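Uly1 (Catenovulum maritimum, PDB 7DRQ) probably depolymerises ulvan, a green-algal polysaccharide, as a calcium-binding lyase of polysaccharide lyase family 24. Local coordinates at residues I53-K57 against N58-M62; I412-Q416 against G417-V421. All coordinates share one frame; numbering follows the deposited sequence.

Contact 1: I53-K57 against N58-M62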
ATOM      1  N   ILE A  53      -8.774  -0.915  -2.733  1.00  8.80           N
ATOM      2  CA  ILE A  53     -10.054  -1.602  -2.603  1.00  9.70           C
ATOM      3  C   ILE A  53     -10.414  -1.751  -1.131  1.00 10.62           C
ATOM      4  O   ILE A  53      -9.580  -2.158  -0.317  1.00 12.83           O
ATOM      5  CB  ILE A  53     -10.039  -2.968  -3.322  1.00 10.22           C
ATOM      6  CG1 ILE A  53     -11.282  -3.776  -2.958  1.00 10.28           C
ATOM      7  CG2 ILE A  53      -8.761  -3.751  -3.038  1.00 10.45           C
ATOM      8  CD1 ILE A  53     -11.573  -4.882  -3.956  1.00 10.77           C
ATOM      9  N   LYS A  54     -11.661  -1.418  -0.787  1.00 11.38           N
ATOM     10  CA  LYS A  54     -12.167  -1.594   0.567  1.00 11.71           C
ATOM     11  C   LYS A  54     -13.590  -2.122   0.496  1.00 14.76           C
ATOM     12  O   LYS A  54     -14.302  -1.899  -0.489  1.00 12.14           O
ATOM     13  CB  LYS A  54     -12.168  -0.286   1.373  1.00 13.06           C
ATOM     14  CG  LYS A  54     -10.791   0.273   1.677  1.00 10.63           C
ATOM     15  CD  LYS A  54     -10.013  -0.682   2.565  1.00 11.78           C
ATOM     16  CE  LYS A  54      -8.520  -0.391   2.457  1.00 11.39           C
ATOM     17  NZ  LYS A  54      -8.222   1.027   2.905  1.00 10.79           N
ATOM     18  N   VAL A  55     -14.000  -2.816   1.552  1.00 10.51           N
ATOM     19  CA  VAL A  55     -15.361  -3.322   1.685  1.00 12.30           C
ATOM     20  C   VAL A  55     -15.968  -2.750   2.954  1.00 15.82           C
ATOM     21  O   VAL A  55     -15.361  -2.824   4.029  1.00 17.48           O
ATOM     22  CB  VAL A  55     -15.404  -4.861   1.692  1.00 13.92           C
ATOM     23  CG1 VAL A  55     -16.855  -5.349   1.744  1.00 13.91           C
ATOM     24  CG2 VAL A  55     -14.742  -5.398   0.434  1.00 13.17           C
ATOM     25  N   TYR A  56     -17.158  -2.165   2.820  1.00 13.67           N
ATOM     26  CA  TYR A  56     -17.910  -1.605   3.939  1.00 12.28           C
ATOM     27  C   TYR A  56     -19.359  -2.041   3.784  1.00 15.54           C
ATOM     28  O   TYR A  56     -20.010  -1.668   2.801  1.00 12.29           O
ATOM     29  CB  TYR A  56     -17.820  -0.074   3.975  1.00 14.45           C
ATOM     30  CG  TYR A  56     -18.833   0.537   4.916  1.00 17.03           C
ATOM     31  CD1 TYR A  56     -18.688   0.416   6.293  1.00 16.98           C
ATOM     32  CD2 TYR A  56     -19.948   1.215   4.431  1.00 15.27           C
ATOM     33  CE1 TYR A  56     -19.625   0.959   7.160  1.00 16.75           C
ATOM     34  CE2 TYR A  56     -20.877   1.760   5.285  1.00 16.34           C
ATOM     35  CZ  TYR A  56     -20.715   1.628   6.650  1.00 18.36           C
ATOM     36  OH  TYR A  56     -21.649   2.165   7.501  1.00 20.28           O
ATOM     37  N   LYS A  57     -19.855  -2.825   4.745  1.00 13.16           N
ATOM     38  CA  LYS A  57     -21.181  -3.428   4.643  1.00 14.79           C
ATOM     39  C   LYS A  57     -21.328  -4.119   3.288  1.00 15.52           C
ATOM     40  O   LYS A  57     -20.532  -5.007   2.955  1.00 13.06           O
ATOM     41  CB  LYS A  57     -22.270  -2.371   4.863  1.00 16.31           C
ATOM     42  CG  LYS A  57     -22.229  -1.756   6.259  1.00 19.41           C
ATOM     43  CD  LYS A  57     -23.409  -0.832   6.511  1.00 24.15           C
ATOM     44  CE  LYS A  57     -23.561  -0.532   7.999  1.00 30.80           C
ATOM     45  NZ  LYS A  57     -23.334  -1.750   8.832  1.00 34.60           N
ATOM     46  N   ASN A  58     -22.306  -3.702   2.487  1.00 16.40           N
ATOM     47  CA  ASN A  58     -22.567  -4.324   1.192  1.00 12.64           C
ATOM     48  C   ASN A  58     -21.951  -3.565   0.019  1.00 15.50           C
ATOM     49  O   ASN A  58     -22.404  -3.721  -1.122  1.00 17.25           O
ATOM     50  CB  ASN A  58     -24.076  -4.483   0.977  1.00 14.98           C
ATOM     51  CG  ASN A  58     -24.830  -3.174   1.126  1.00 15.10           C
ATOM     52  OD1 ASN A  58     -24.995  -2.666   2.232  1.00 18.42           O
ATOM     53  ND2 ASN A  58     -25.296  -2.622   0.005  1.00 15.70           N
ATOM     54  N   TYR A  59     -20.894  -2.803   0.248  1.00 12.07           N
ATOM     55  CA  TYR A  59     -20.309  -1.977  -0.800  1.00 12.71           C
ATOM     56  C   TYR A  59     -18.835  -2.303  -0.949  1.00 12.88           C
ATOM     57  O   TYR A  59     -18.110  -2.378   0.049  1.00 16.55           O
ATOM     58  CB  TYR A  59     -20.483  -0.493  -0.487  1.00 10.26           C
ATOM     59  CG  TYR A  59     -21.910  -0.069  -0.272  1.00 14.97           C
ATOM     60  CD1 TYR A  59     -22.774   0.112  -1.345  1.00 15.75           C
ATOM     61  CD2 TYR A  59     -22.391   0.171   1.013  1.00 17.52           C
ATOM     62  CE1 TYR A  59     -24.098   0.521  -1.135  1.00 18.41           C
ATOM     63  CE2 TYR A  59     -23.692   0.572   1.231  1.00 20.09           C
ATOM     64  CZ  TYR A  59     -24.540   0.746   0.161  1.00 18.99           C
ATOM     65  OH  TYR A  59     -25.837   1.150   0.396  1.00 21.50           O
ATOM     66  N   VAL A  60     -18.391  -2.487  -2.189  1.00 11.51           N
ATOM     67  CA  VAL A  60     -16.971  -2.625  -2.496  1.00 10.71           C
ATOM     68  C   VAL A  60     -16.527  -1.346  -3.184  1.00 12.99           C
ATOM     69  O   VAL A  60     -17.017  -1.024  -4.275  1.00 15.44           O
ATOM     70  CB  VAL A  60     -16.695  -3.844  -3.393  1.00 11.71           C
ATOM     71  CG1 VAL A  60     -15.187  -4.037  -3.547  1.00 11.30           C
ATOM     72  CG2 VAL A  60     -17.333  -5.084  -2.800  1.00 12.74           C
ATOM     73  N   PHE A  61     -15.596  -0.624  -2.564  1.00 11.16           N
ATOM     74  CA  PHE A  61     -15.063   0.610  -3.120  1.00  9.92           C
ATOM     75  C   PHE A  61     -13.725   0.324  -3.788  1.00 11.32           C
ATOM     76  O   PHE A  61     -12.847  -0.295  -3.178  1.00 12.83           O
ATOM     77  CB  PHE A  61     -14.897   1.662  -2.022  1.00 12.22           C
ATOM     78  CG  PHE A  61     -16.203   2.142  -1.447  1.00 12.05           C
ATOM     79  CD1 PHE A  61     -16.818   1.448  -0.416  1.00  9.99           C
ATOM     80  CD2 PHE A  61     -16.815   3.285  -1.942  1.00 12.70           C
ATOM     81  CE1 PHE A  61     -18.014   1.885   0.114  1.00  9.94           C
ATOM     82  CE2 PHE A  61     -18.013   3.732  -1.410  1.00 10.28           C
ATOM     83  CZ  PHE A  61     -18.614   3.029  -0.384  1.00  9.59           C
HETATM   84  N   MSE A  62     -13.584   0.744  -5.047  1.00 10.27           N
HETATM   85  CA  MSE A  62     -12.359   0.503  -5.808  1.00  9.22           C
HETATM   86  C   MSE A  62     -11.916   1.757  -6.544  1.00  9.88           C
HETATM   87  O   MSE A  62     -12.724   2.421  -7.189  1.00 11.83           O
HETATM   88  CB  MSE A  62     -12.567  -0.640  -6.801  1.00  9.76           C
HETATM   89  CG  MSE A  62     -12.859  -1.960  -6.127  1.00  9.80           C
HETATM   90 SE   MSE A  62     -13.449  -3.268  -7.480  0.87 14.21          SE
HETATM   91  CE  MSE A  62     -15.345  -2.857  -7.559  1.00 10.91           C
TER
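The rings of Tyr56 and Tyr59 meet near the closed end of the hairpin, with CD2 of Tyr56 4.3 Å from CD2 of Tyr59 at an oblique approach. CG of Lys57 lies over the centre of one face of the Tyr56 ring, and the side-chain amide nitrogen of Asn58 sits above one face of the Tyr59 ring, offset toward its rim. Tyr56 O lies at the edge of the Tyr59 ring, 3.5 Å from Tyr59 CD2; the edge of the Phe61 ring faces the carbonyl oxygen of Lys54 in a similar way. These rings share one side of a two-residue beta hairpin, in which a type II' turn from Tyr56 to Tyr59 joins strand 53-56 to strand 59-65. The hydrogen-bonded pairs are Lys54 with Phe61 and Tyr56 with Tyr59. The amide N of Tyr59 is 2.9 Å from Tyr56 O in the bond that closes the turn. On the other side of the hairpin, CG1 of Ile53 stands anti to the backbone N (chi1 169°), which brings CD1 alongside the neighbouring strand, 3.7 Å from Val60 CG1 and 3.9 Å from CG of Met62, a selenomethionine. Tyr457 and Tyr459 of strand 455-462 touch this aliphatic side. Among the polar ends, Tyr56 OH is hydrogen-bonded to Glu120, Asn58 ND2 to Asn80, and Lys54 NZ to Val113 O, with a salt bridge to Asp51.

Contact 2: I412-Q416 against G417-V421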
ATOM      1  N   ILE A 412      -1.828 -15.873  -1.777  1.00  8.48           N
ATOM      2  CA  ILE A 412      -2.831 -15.660  -2.814  1.00 14.07           C
ATOM      3  C   ILE A 412      -2.121 -15.038  -4.008  1.00 15.20           C
ATOM      4  O   ILE A 412      -1.406 -14.040  -3.861  1.00 14.16           O
ATOM      5  CB  ILE A 412      -3.981 -14.760  -2.328  1.00 11.25           C
ATOM      6  CG1 ILE A 412      -4.695 -15.403  -1.132  1.00 11.55           C
ATOM      7  CG2 ILE A 412      -4.959 -14.450  -3.476  1.00 10.68           C
ATOM      8  CD1 ILE A 412      -5.542 -14.421  -0.325  1.00 12.71           C
ATOM      9  N   GLY A 413      -2.316 -15.617  -5.183  1.00 10.67           N
ATOM     10  CA  GLY A 413      -1.568 -15.135  -6.315  1.00 12.24           C
ATOM     11  C   GLY A 413      -2.141 -15.629  -7.616  1.00 12.07           C
ATOM     12  O   GLY A 413      -3.247 -16.165  -7.668  1.00 11.64           O
ATOM     13  N   LEU A 414      -1.362 -15.430  -8.670  1.00 14.37           N
ATOM     14  CA  LEU A 414      -1.729 -15.841 -10.016  1.00 13.10           C
ATOM     15  C   LEU A 414      -0.726 -16.877 -10.484  1.00 16.90           C
ATOM     16  O   LEU A 414       0.485 -16.658 -10.393  1.00 14.71           O
ATOM     17  CB  LEU A 414      -1.752 -14.643 -10.969  1.00 11.64           C
ATOM     18  CG  LEU A 414      -2.693 -13.524 -10.512  1.00 13.18           C
ATOM     19  CD1 LEU A 414      -2.533 -12.245 -11.344  1.00 11.57           C
ATOM     20  CD2 LEU A 414      -4.144 -14.009 -10.563  1.00 12.24           C
ATOM     21  N   GLU A 415      -1.228 -18.006 -10.965  1.00 15.71           N
ATOM     22  CA  GLU A 415      -0.389 -19.038 -11.555  1.00 16.07           C
ATOM     23  C   GLU A 415      -0.914 -19.295 -12.957  1.00 17.37           C
ATOM     24  O   GLU A 415      -2.084 -19.652 -13.121  1.00 15.59           O
ATOM     25  CB  GLU A 415      -0.409 -20.316 -10.717  1.00 20.84           C
ATOM     26  CG  GLU A 415       0.565 -21.382 -11.185  1.00 20.42           C
ATOM     27  CD  GLU A 415       0.730 -22.478 -10.155  1.00 25.53           C
ATOM     28  OE1 GLU A 415       1.504 -22.281  -9.191  1.00 28.84           O
ATOM     29  OE2 GLU A 415       0.067 -23.524 -10.298  1.00 31.56           O
ATOM     30  N   GLN A 416      -0.060 -19.077 -13.957  1.00 18.81           N
ATOM     31  CA  GLN A 416      -0.474 -19.090 -15.358  1.00 19.71           C
ATOM     32  C   GLN A 416      -1.645 -18.163 -15.594  1.00 17.20           C
ATOM     33  O   GLN A 416      -2.537 -18.456 -16.401  1.00 18.39           O
ATOM     34  CB  GLN A 416      -0.803 -20.515 -15.817  1.00 22.20           C
ATOM     35  CG  GLN A 416       0.388 -21.472 -15.814  1.00 28.02           C
ATOM     36  CD  GLN A 416      -0.011 -22.916 -16.075  1.00 38.89           C
ATOM     37  OE1 GLN A 416       0.815 -23.731 -16.481  1.00 46.57           O
ATOM     38  NE2 GLN A 416      -1.283 -23.239 -15.836  1.00 41.20           N
ATOM     39  N   GLY A 417      -1.695 -17.044 -14.864  1.00 16.34           N
ATOM     40  CA  GLY A 417      -2.752 -16.068 -14.989  1.00 17.52           C
ATOM     41  C   GLY A 417      -3.992 -16.340 -14.170  1.00 11.95           C
ATOM     42  O   GLY A 417      -4.888 -15.488 -14.136  1.00 12.95           O
ATOM     43  N   ARG A 418      -4.080 -17.491 -13.498  1.00 13.62           N
ATOM     44  CA  ARG A 418      -5.289 -17.893 -12.812  1.00 14.71           C
ATOM     45  C   ARG A 418      -5.104 -17.798 -11.303  1.00 11.95           C
ATOM     46  O   ARG A 418      -4.053 -18.190 -10.780  1.00 12.30           O
ATOM     47  CB  ARG A 418      -5.671 -19.327 -13.197  1.00 15.16           C
ATOM     48  CG  ARG A 418      -5.623 -19.530 -14.720  1.00 16.23           C
ATOM     49  CD  ARG A 418      -6.574 -20.605 -15.174  1.00 19.21           C
ATOM     50  NE  ARG A 418      -6.270 -21.912 -14.597  1.00 21.67           N
ATOM     51  CZ  ARG A 418      -5.405 -22.782 -15.107  1.00 25.15           C
ATOM     52  NH1 ARG A 418      -4.717 -22.487 -16.204  1.00 25.43           N
ATOM     53  NH2 ARG A 418      -5.221 -23.953 -14.513  1.00 27.39           N
ATOM     54  N   PRO A 419      -6.090 -17.262 -10.592  1.00 13.00           N
ATOM     55  CA  PRO A 419      -5.946 -17.107  -9.138  1.00 12.54           C
ATOM     56  C   PRO A 419      -5.821 -18.453  -8.431  1.00 14.67           C
ATOM     57  O   PRO A 419      -6.518 -19.418  -8.753  1.00 14.16           O
ATOM     58  CB  PRO A 419      -7.231 -16.376  -8.735  1.00 13.16           C
ATOM     59  CG  PRO A 419      -7.616 -15.613  -9.958  1.00 12.83           C
ATOM     60  CD  PRO A 419      -7.258 -16.531 -11.112  1.00 10.30           C
ATOM     61  N   PHE A 420      -4.918 -18.509  -7.455  1.00 13.78           N
ATOM     62  CA  PHE A 420      -4.821 -19.653  -6.566  1.00 13.57           C
ATOM     63  C   PHE A 420      -4.773 -19.146  -5.134  1.00 11.88           C
ATOM     64  O   PHE A 420      -4.384 -18.006  -4.881  1.00 10.29           O
ATOM     65  CB  PHE A 420      -3.581 -20.511  -6.844  1.00 14.05           C
ATOM     66  CG  PHE A 420      -2.279 -19.839  -6.511  1.00 14.63           C
ATOM     67  CD1 PHE A 420      -1.732 -19.937  -5.232  1.00 14.94           C
ATOM     68  CD2 PHE A 420      -1.588 -19.119  -7.472  1.00 14.23           C
ATOM     69  CE1 PHE A 420      -0.535 -19.321  -4.928  1.00 15.22           C
ATOM     70  CE2 PHE A 420      -0.381 -18.501  -7.169  1.00 16.98           C
ATOM     71  CZ  PHE A 420       0.144 -18.604  -5.897  1.00 19.03           C
ATOM     72  N   VAL A 421      -5.146 -20.027  -4.207  1.00 11.34           N
ATOM     73  CA  VAL A 421      -5.028 -19.780  -2.772  1.00 11.71           C
ATOM     74  C   VAL A 421      -4.315 -20.965  -2.141  1.00 15.13           C
ATOM     75  O   VAL A 421      -4.733 -22.113  -2.319  1.00 14.19           O
ATOM     76  CB  VAL A 421      -6.393 -19.578  -2.096  1.00 10.87           C
ATOM     77  CG1 VAL A 421      -6.196 -19.349  -0.589  1.00 12.73           C
ATOM     78  CG2 VAL A 421      -7.164 -18.425  -2.737  1.00 13.62           C
TER
HETATM   79  O   HOH W   1       0.608 -15.798 -13.607  1.00 17.01           O
HETATM   80  O   HOH W   2      -4.357 -20.026 -17.705  1.00 26.96           O
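Phe420 folds back across the hairpin and lays one face of its ring over the backbone of Gly413. Its CG occupies the position between the backbone N and the carbonyl carbon (chi1 68°), turning the ring toward the opposite strand. CA of Gly413 makes a CH-pi contact 4.1 Å from the ring centroid, and the absence of a side chain at Gly413 lets the ring come this close. CB of Glu415 approaches the same ring obliquely, 3.7 Å from CD2 of Phe420. On the reverse side of the sheet, CD2 of Leu414 packs against CG of Pro419 at 3.9 Å, beside Phe444 and Tyr458. A type I' turn from Glu415 to Arg418 closes this two-residue beta hairpin, and Gly417 takes a positive phi (85°) at which a side chain would jam against the preceding carbonyl oxygen. At the turn, the side chains of Gln416 and Arg418 run side by side in the same direction, their amide and guanidinium planes 53° apart. A water in the guanidinium plane accepts from Arg418 NH1 at 2.9 Å and donates to the backbone O of Gln416 at 2.7 Å, bridging the arginine to the turn backbone. Glu415 instead forms a salt bridge with Arg433, which also makes a cation-pi interaction with Phe420, while Arg418 NE is bonded to Ala437 O. Acid and ring thus share one cation, which would probably stabilise the positive charge of Arg433.

How the contacts relate
Contacts 1 and 2 are both tight two-residue hairpins, but they belong to different four-stranded antiparallel sheets: contact 1 joins the first two strands of its sheet, contact 2 the middle two of the other. Their centres lie 22 Å apart and their nearest atoms about 11 Å apart, so they do not touch. The sheet containing strands 444-452 and 455-462 lies between them: strand 455-462 presents Tyr457 and Tyr459 to contact 1 and Leu456 and Tyr458 to contact 2. This succession of sheets is consistent with the beta-propeller clan of the family. Both contacts lie away from the annotated calcium sites, that of Asp173, Asp183 and Lys185 and that of Leu283, Asp285 and Phe287.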